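Local structure of chitinase (Chromobacterium violaceum, 4TXG) at residues A412-G417 / N440-Y445; G434-L439 / G724-G729; T701-N706 / V757-P762. The protein probably hydrolyses the glycosidic bonds of chitin as a family 18 glycoside hydrolase, and probably also binds this polysaccharide. One frame throughout, in Å; residues are numbered along the deposited sequence.

Interaction 1. Residues A412-G417 / N440-Y445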
# COMPACT_ATOMS: atom_id res chain seq x y z
N ALA A 412 -13.74 -0.67 -3.62
CA ALA A 412 -14.83 -0.29 -2.71
C ALA A 412 -14.30 0.38 -1.44
O ALA A 412 -13.33 -0.08 -0.85
CB ALA A 412 -15.66 -1.53 -2.34
N LEU A 413 -14.94 1.47 -1.02
CA LEU A 413 -14.58 2.09 0.26
C LEU A 413 -15.02 1.22 1.44
O LEU A 413 -14.27 1.03 2.40
CB LEU A 413 -15.22 3.47 0.39
CG LEU A 413 -14.99 4.21 1.71
CD1 LEU A 413 -13.50 4.39 1.98
CD2 LEU A 413 -15.70 5.56 1.70
N TYR A 414 -16.25 0.71 1.35
CA TYR A 414 -16.88 -0.06 2.43
C TYR A 414 -17.35 -1.44 1.99
O TYR A 414 -17.55 -1.69 0.81
CB TYR A 414 -18.11 0.66 2.96
CG TYR A 414 -17.91 1.98 3.66
CD1 TYR A 414 -16.88 2.17 4.58
CD2 TYR A 414 -18.80 3.03 3.44
CE1 TYR A 414 -16.73 3.38 5.24
CE2 TYR A 414 -18.66 4.24 4.09
CZ TYR A 414 -17.63 4.40 4.99
OH TYR A 414 -17.50 5.61 5.64
N ASP A 415 -17.58 -2.30 2.97
CA ASP A 415 -18.35 -3.53 2.76
C ASP A 415 -19.85 -3.18 2.68
O ASP A 415 -20.31 -2.27 3.39
CB ASP A 415 -18.09 -4.50 3.91
CG ASP A 415 -18.74 -5.84 3.69
OD1 ASP A 415 -18.18 -6.65 2.93
OD2 ASP A 415 -19.82 -6.07 4.27
N ASP A 416 -20.61 -3.89 1.84
CA ASP A 416 -22.07 -3.71 1.75
C ASP A 416 -22.81 -4.99 2.12
O ASP A 416 -24.03 -5.09 1.95
CB ASP A 416 -22.49 -3.22 0.34
CG ASP A 416 -22.36 -4.30 -0.76
OD1 ASP A 416 -21.74 -5.36 -0.52
OD2 ASP A 416 -22.87 -4.07 -1.88
N GLY A 417 -22.08 -5.97 2.62
CA GLY A 417 -22.68 -7.22 3.05
C GLY A 417 -22.98 -8.17 1.90
O GLY A 417 -23.51 -9.26 2.11
N ASN A 440 -12.29 -4.19 1.26
CA ASN A 440 -12.62 -2.78 1.10
C ASN A 440 -11.57 -1.90 1.75
O ASN A 440 -10.82 -2.34 2.62
CB ASN A 440 -14.01 -2.48 1.70
CG ASN A 440 -14.11 -2.89 3.16
OD1 ASN A 440 -13.78 -2.11 4.05
ND2 ASN A 440 -14.57 -4.11 3.42
N THR A 441 -11.51 -0.65 1.29
CA THR A 441 -10.51 0.33 1.71
C THR A 441 -10.55 0.58 3.21
O THR A 441 -9.50 0.66 3.87
CB THR A 441 -10.74 1.65 0.94
OG1 THR A 441 -10.66 1.37 -0.46
CG2 THR A 441 -9.70 2.71 1.31
N ASP A 442 -11.76 0.69 3.75
CA ASP A 442 -11.95 0.99 5.17
C ASP A 442 -11.34 -0.12 6.03
O ASP A 442 -10.69 0.17 7.04
CB ASP A 442 -13.45 1.16 5.47
CG ASP A 442 -13.74 1.49 6.92
OD1 ASP A 442 -13.74 2.69 7.29
OD2 ASP A 442 -13.99 0.55 7.70
N TRP A 443 -11.51 -1.38 5.61
CA TRP A 443 -10.99 -2.50 6.40
C TRP A 443 -9.46 -2.46 6.38
O TRP A 443 -8.81 -2.62 7.43
CB TRP A 443 -11.49 -3.86 5.87
CG TRP A 443 -10.92 -5.01 6.68
CD1 TRP A 443 -11.47 -5.59 7.78
CD2 TRP A 443 -9.67 -5.67 6.46
NE1 TRP A 443 -10.65 -6.58 8.26
CE2 TRP A 443 -9.53 -6.65 7.47
CE3 TRP A 443 -8.65 -5.54 5.50
CZ2 TRP A 443 -8.42 -7.49 7.55
CZ3 TRP A 443 -7.54 -6.37 5.58
CH2 TRP A 443 -7.43 -7.34 6.60
N ALA A 444 -8.89 -2.25 5.20
CA ALA A 444 -7.44 -2.21 5.05
C ALA A 444 -6.81 -1.09 5.87
O ALA A 444 -5.77 -1.27 6.50
CB ALA A 444 -7.06 -2.07 3.58
N TYR A 445 -7.43 0.09 5.85
CA TYR A 445 -6.95 1.20 6.68
C TYR A 445 -6.91 0.76 8.14
O TYR A 445 -5.91 0.97 8.85
CB TYR A 445 -7.85 2.43 6.51
CG TYR A 445 -7.70 3.42 7.64
CD1 TYR A 445 -6.57 4.24 7.73
CD2 TYR A 445 -8.68 3.53 8.62
CE1 TYR A 445 -6.43 5.15 8.77
CE2 TYR A 445 -8.54 4.45 9.66
CZ TYR A 445 -7.42 5.24 9.73
OH TYR A 445 -7.28 6.14 10.77
O HOH W 1 -15.82 -6.05 1.72

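Interaction 2. Residues G434-L439 / G724-G729. With CS (cesium ion), chain K.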
# COMPACT_ATOMS: atom_id res chain seq x y z
N GLY A 434 -17.91 -12.41 12.79
CA GLY A 434 -18.65 -11.29 13.36
C GLY A 434 -19.20 -10.29 12.35
O GLY A 434 -19.23 -9.09 12.61
N ASN A 435 -19.62 -10.81 11.20
CA ASN A 435 -20.13 -10.01 10.08
C ASN A 435 -19.23 -8.88 9.63
O ASN A 435 -19.70 -7.82 9.19
CB ASN A 435 -21.51 -9.46 10.42
CG ASN A 435 -22.57 -10.53 10.35
OD1 ASN A 435 -22.97 -11.07 11.37
ND2 ASN A 435 -23.00 -10.87 9.13
N ILE A 436 -17.93 -9.12 9.70
CA ILE A 436 -16.95 -8.21 9.14
C ILE A 436 -16.55 -8.67 7.74
O ILE A 436 -16.01 -9.76 7.58
CB ILE A 436 -15.71 -8.11 10.03
CG1 ILE A 436 -16.11 -7.51 11.39
CG2 ILE A 436 -14.61 -7.27 9.35
CD1 ILE A 436 -14.95 -7.21 12.30
N GLY A 437 -16.84 -7.85 6.73
CA GLY A 437 -16.36 -8.11 5.38
C GLY A 437 -15.11 -7.29 5.11
O GLY A 437 -15.07 -6.13 5.48
N TYR A 438 -14.09 -7.87 4.47
CA TYR A 438 -12.77 -7.23 4.48
C TYR A 438 -12.24 -6.73 3.14
O TYR A 438 -11.16 -6.13 3.11
CB TYR A 438 -11.73 -8.19 5.08
CG TYR A 438 -11.67 -9.53 4.39
CD1 TYR A 438 -10.87 -9.71 3.26
CD2 TYR A 438 -12.42 -10.60 4.85
CE1 TYR A 438 -10.83 -10.94 2.62
CE2 TYR A 438 -12.38 -11.82 4.22
CZ TYR A 438 -11.59 -11.98 3.11
OH TYR A 438 -11.56 -13.21 2.48
N LEU A 439 -12.95 -6.96 2.04
CA LEU A 439 -12.45 -6.54 0.73
C LEU A 439 -12.83 -5.09 0.45
O LEU A 439 -13.59 -4.79 -0.47
CB LEU A 439 -13.00 -7.45 -0.39
CG LEU A 439 -12.36 -8.84 -0.50
CD1 LEU A 439 -12.94 -9.61 -1.67
CD2 LEU A 439 -10.84 -8.71 -0.63
N GLY A 724 -20.91 -5.63 15.71
CA GLY A 724 -21.87 -5.83 14.64
C GLY A 724 -21.23 -5.78 13.27
O GLY A 724 -20.00 -5.78 13.13
N SER A 725 -22.07 -5.75 12.25
CA SER A 725 -21.62 -5.68 10.87
C SER A 725 -20.80 -4.42 10.60
O SER A 725 -20.97 -3.42 11.30
CB SER A 725 -22.84 -5.74 9.95
OG SER A 725 -22.65 -4.98 8.78
N ASN A 726 -19.89 -4.46 9.62
CA ASN A 726 -19.14 -3.26 9.24
C ASN A 726 -19.69 -2.64 7.96
O ASN A 726 -18.99 -1.90 7.28
CB ASN A 726 -17.63 -3.55 9.12
CG ASN A 726 -17.28 -4.50 7.97
OD1 ASN A 726 -18.04 -5.40 7.63
ND2 ASN A 726 -16.10 -4.30 7.38
N VAL A 727 -20.95 -2.91 7.66
CA VAL A 727 -21.60 -2.16 6.59
C VAL A 727 -21.63 -0.68 6.97
O VAL A 727 -22.02 -0.33 8.10
CB VAL A 727 -23.03 -2.67 6.32
CG1 VAL A 727 -23.78 -1.72 5.40
CG2 VAL A 727 -22.97 -4.06 5.72
N GLY A 728 -21.17 0.18 6.07
CA GLY A 728 -21.10 1.60 6.35
C GLY A 728 -19.83 1.98 7.08
O GLY A 728 -19.66 3.13 7.50
N GLY A 729 -18.93 1.01 7.23
CA GLY A 729 -17.62 1.25 7.82
C GLY A 729 -17.45 0.71 9.22
O GLY A 729 -18.42 0.59 9.97
CS CS K . -24.53 0.53 9.77
O HOH W 2 -23.61 -1.96 11.05
O HOH W 3 -21.06 0.97 10.36

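Interaction 3. Residues T701-N706 / V757-P762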
# COMPACT_ATOMS: atom_id res chain seq x y z
N THR A 701 -9.55 -2.96 14.72
CA THR A 701 -10.88 -3.49 14.46
C THR A 701 -10.99 -4.25 13.14
O THR A 701 -12.08 -4.64 12.73
CB THR A 701 -11.92 -2.36 14.45
OG1 THR A 701 -11.44 -1.30 13.59
CG2 THR A 701 -12.14 -1.81 15.87
N SER A 702 -9.86 -4.44 12.46
CA SER A 702 -9.81 -5.34 11.31
C SER A 702 -10.18 -6.76 11.73
O SER A 702 -10.74 -7.52 10.94
CB SER A 702 -8.41 -5.31 10.66
OG SER A 702 -7.39 -5.59 11.61
N ALA A 703 -9.90 -7.11 12.99
CA ALA A 703 -10.32 -8.41 13.53
C ALA A 703 -11.56 -8.21 14.36
O ALA A 703 -11.68 -7.21 15.08
CB ALA A 703 -9.21 -9.04 14.38
N PRO A 704 -12.49 -9.17 14.28
CA PRO A 704 -13.71 -9.12 15.10
C PRO A 704 -13.37 -9.07 16.58
O PRO A 704 -12.32 -9.56 16.99
CB PRO A 704 -14.43 -10.43 14.75
CG PRO A 704 -13.86 -10.85 13.45
CD PRO A 704 -12.47 -10.33 13.38
N ALA A 705 -14.25 -8.49 17.38
CA ALA A 705 -13.94 -8.25 18.78
C ALA A 705 -14.19 -9.49 19.64
O ALA A 705 -14.69 -9.39 20.76
CB ALA A 705 -14.75 -7.07 19.31
N ASN A 706 -13.82 -10.66 19.13
CA ASN A 706 -13.98 -11.90 19.87
C ASN A 706 -12.64 -12.60 20.13
O ASN A 706 -12.60 -13.81 20.39
CB ASN A 706 -14.94 -12.84 19.14
CG ASN A 706 -14.50 -13.14 17.72
OD1 ASN A 706 -13.42 -12.75 17.29
ND2 ASN A 706 -15.36 -13.83 16.98
N VAL A 757 -3.06 -17.16 21.56
CA VAL A 757 -4.24 -16.33 21.36
C VAL A 757 -4.90 -16.76 20.07
O VAL A 757 -4.29 -17.46 19.27
CB VAL A 757 -3.90 -14.84 21.31
CG1 VAL A 757 -3.17 -14.44 22.59
CG2 VAL A 757 -3.05 -14.51 20.10
N VAL A 758 -6.16 -16.39 19.88
CA VAL A 758 -6.85 -16.72 18.63
C VAL A 758 -7.69 -15.53 18.20
O VAL A 758 -8.41 -14.95 19.01
CB VAL A 758 -7.77 -17.95 18.76
CG1 VAL A 758 -8.52 -18.21 17.46
CG2 VAL A 758 -6.98 -19.16 19.11
N TYR A 759 -7.56 -15.16 16.93
CA TYR A 759 -8.45 -14.16 16.34
C TYR A 759 -8.69 -14.53 14.87
O TYR A 759 -8.06 -15.45 14.36
CB TYR A 759 -7.88 -12.74 16.48
CG TYR A 759 -6.44 -12.58 16.02
CD1 TYR A 759 -5.37 -12.86 16.86
CD2 TYR A 759 -6.16 -12.11 14.74
CE1 TYR A 759 -4.05 -12.71 16.43
CE2 TYR A 759 -4.86 -11.96 14.31
CZ TYR A 759 -3.81 -12.26 15.16
OH TYR A 759 -2.51 -12.09 14.72
N TYR A 760 -9.61 -13.84 14.20
CA TYR A 760 -10.19 -14.40 12.98
C TYR A 760 -9.92 -13.66 11.68
O TYR A 760 -10.12 -14.24 10.61
CB TYR A 760 -11.70 -14.56 13.17
CG TYR A 760 -11.96 -15.69 14.13
CD1 TYR A 760 -11.89 -17.00 13.69
CD2 TYR A 760 -12.19 -15.44 15.47
CE1 TYR A 760 -12.09 -18.05 14.56
CE2 TYR A 760 -12.40 -16.50 16.35
CZ TYR A 760 -12.34 -17.79 15.88
OH TYR A 760 -12.55 -18.85 16.74
N LEU A 761 -9.45 -12.42 11.75
CA LEU A 761 -8.94 -11.73 10.57
C LEU A 761 -7.60 -11.08 10.91
O LEU A 761 -7.31 -10.84 12.09
CB LEU A 761 -9.94 -10.68 10.07
CG LEU A 761 -11.16 -11.23 9.31
CD1 LEU A 761 -12.23 -10.14 9.12
CD2 LEU A 761 -10.74 -11.81 7.97
N PRO A 762 -6.78 -10.80 9.89
CA PRO A 762 -5.43 -10.29 10.18
C PRO A 762 -5.40 -8.98 10.95
O PRO A 762 -6.30 -8.14 10.82
CB PRO A 762 -4.83 -10.12 8.78
CG PRO A 762 -5.50 -11.21 7.97
CD PRO A 762 -6.93 -11.16 8.47
O HOH W 4 -11.11 -11.98 16.04
O HOH W 5 -11.15 -15.94 19.55

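Interaction 1. Residues A412-G417 / N440-Y445
Ala412 and Leu413 turn their carbonyl oxygens onto the first turn of helix 441-448, whose N-cap is Asn440; in the family 18 barrel this helix lies in the connection between the adjacent parallel strands 391-395 and 457-462. Thr441 N donates to Ala412 O at 2.9 Å, nearly straight (169° at the hydrogen), and Asp442 N donates to Leu413 O at 2.9 Å. Both donors lie in the plane of the carbonyl they meet. Being in the first turn, neither N-H has a helical acceptor; the loop supplies one. Thr441 OG1, 3.1 Å from Ala412 O, may add a bond, although its proton has another acceptor within reach.

Beside this polar seam, Asp442 CB lies 3.7 Å from Tyr414 CD1, at the ring's edge and near its plane, while the carboxylate is turned 67° from the ring. Leu413 CG covers one face of this ring. The Asp442 carboxylate is held from outside: OD1 accepts from Trp591 NE1 and OD2 from Leu730 N.

Asn440 lays its amide against the backbone at Tyr414 and Asp415. With CG between backbone N and carbonyl carbon (chi1 57°), OD1 accepts the capping bond from Trp443 N, which approaches from above the plane of the side-chain carbonyl. The other amide arm, ND2, binds Gly437 O and a water at 2.9 Å. Asp415 OD1, which also hydrogen-bonds with Tyr428 OH, accepts from that water over 2.7 Å.

Interaction 2. Residues G434-L439 / G724-G729
The flat amide of Asn726 meets the 434-439 loop with both its edge and a face. At the edge, ND2 donates to Gly437 O at 2.8 Å, with a hydrogen angle of 170° and the acceptor almost in the amide plane, while OD1 accepts from Gly437 N at 2.9 Å. The second bond is less regular, its donor tilted 31° from the side-chain carbonyl plane. Over one face sits a methyl of Ile436, whose CG2 comes within 3.9 Å of Asn726 ND2. A single amide thus meets both the N-H and C=O of Gly437, whose oxygen also receives Asn440 ND2; this fixes the rotation of the Asn726 side chain. A chi1 of 66° tucks CG over the Asn726 backbone, flanked by N and C, and leads the amide across to Gly437.

Backbone contact near Asn435 is looser. Asn726 N gives only a weak bond to Asn435 O, which also receives a CA-H contact from Ser725 CA at 3.3 Å. Nearby, Asn435 CB packs alongside Ser725 CB at 4.0 Å.

The shape of the partner loop is set internally. Ser725 OG accepts from Val727 N at 2.9 Å, and Gly729 N bonds back to Asn726 O. On the far side, Val727 O binds a cesium ion at 3.1 Å, along with a water donating to Ser725 O and a more distant one donating to Gly729 O. What results is an ST turn overlapping a type II beta turn, presented by the Chitinase C region to a loop of the family 18 hydrolase region.

Interaction 3. Residues T701-N706 / V757-P762
Ser702 opens the contact through its hydroxyl: OG donates to Pro762 O at 2.9 Å, in the plane of that carbonyl. A chi1 of 55° places OG on the side of the backbone N and C alike, and the hydroxyl projects across to the 757-762 segment. The carbonyl of Ser702 faces a hydrocarbon surface instead, with Leu761 CB at 3.4 Å and Leu761 CD1 at 3.5 Å from Ser702 O; its polar partner is Trp443 NE1, on a helix of the family 18 region.

At Ala703 the methyl CB lies 3.5 Å from Leu761 O and also approaches the Tyr759 ring obliquely. Leu761 O, which lies in plane at the edge of that ring, and Leu761 N are buried by the contact without a hydrogen-bonding partner in the model. Pro704 then takes over: its CD sits 4.0 Å from Leu761 N, and its ring crosses the Leu761 side chain at about a right angle, while CG packs on Tyr760 CB.

The two touching parts run antiparallel, their directions 175° apart. In the Chitinase C region each links two beta sheets, one passing from strand 694-700 to strand 708-709 and the other from 752-758 to 767-773.

Asn706 ends the walk. Its OD1 lies 3.5 Å from Tyr760 CD2, at the edge of the ring and near its plane, with amide and ring turned 60° apart. ND2 donates to Gln432 O outside the pair. One water gives a proton to Asn706 OD1 (2.7 Å) and accepts from Tyr760 N; a second donates to both Asn706 O and Val758 O, just where Val758 is paired with Ala708 in the sheet.

Overall arrangement
Interactions 1 and 3 are buried, whereas interaction 2 is partly open, with Asn435 and Gly724 exposed. Their chemistry differs with their place: interaction 1 is dominated by backbone bonds at a helix start, interaction 2 by one amide gripping a glycine across the boundary between family regions, and interaction 3 combines apolar packing and bridging waters with one serine hydroxyl bond. Interactions 1 and 2 share the chain leading into helix 441-448 and touch where Tyr414 CD1 meets Gly729 CA at 3.4 Å. Ile436 joins interaction 2 to interaction 3, its CD1 lying 3.6 Å from Pro704 CA. The Trp443 indole of interaction 1 reaches the Ser702 loop of interaction 3 despite centres about 16 Å apart.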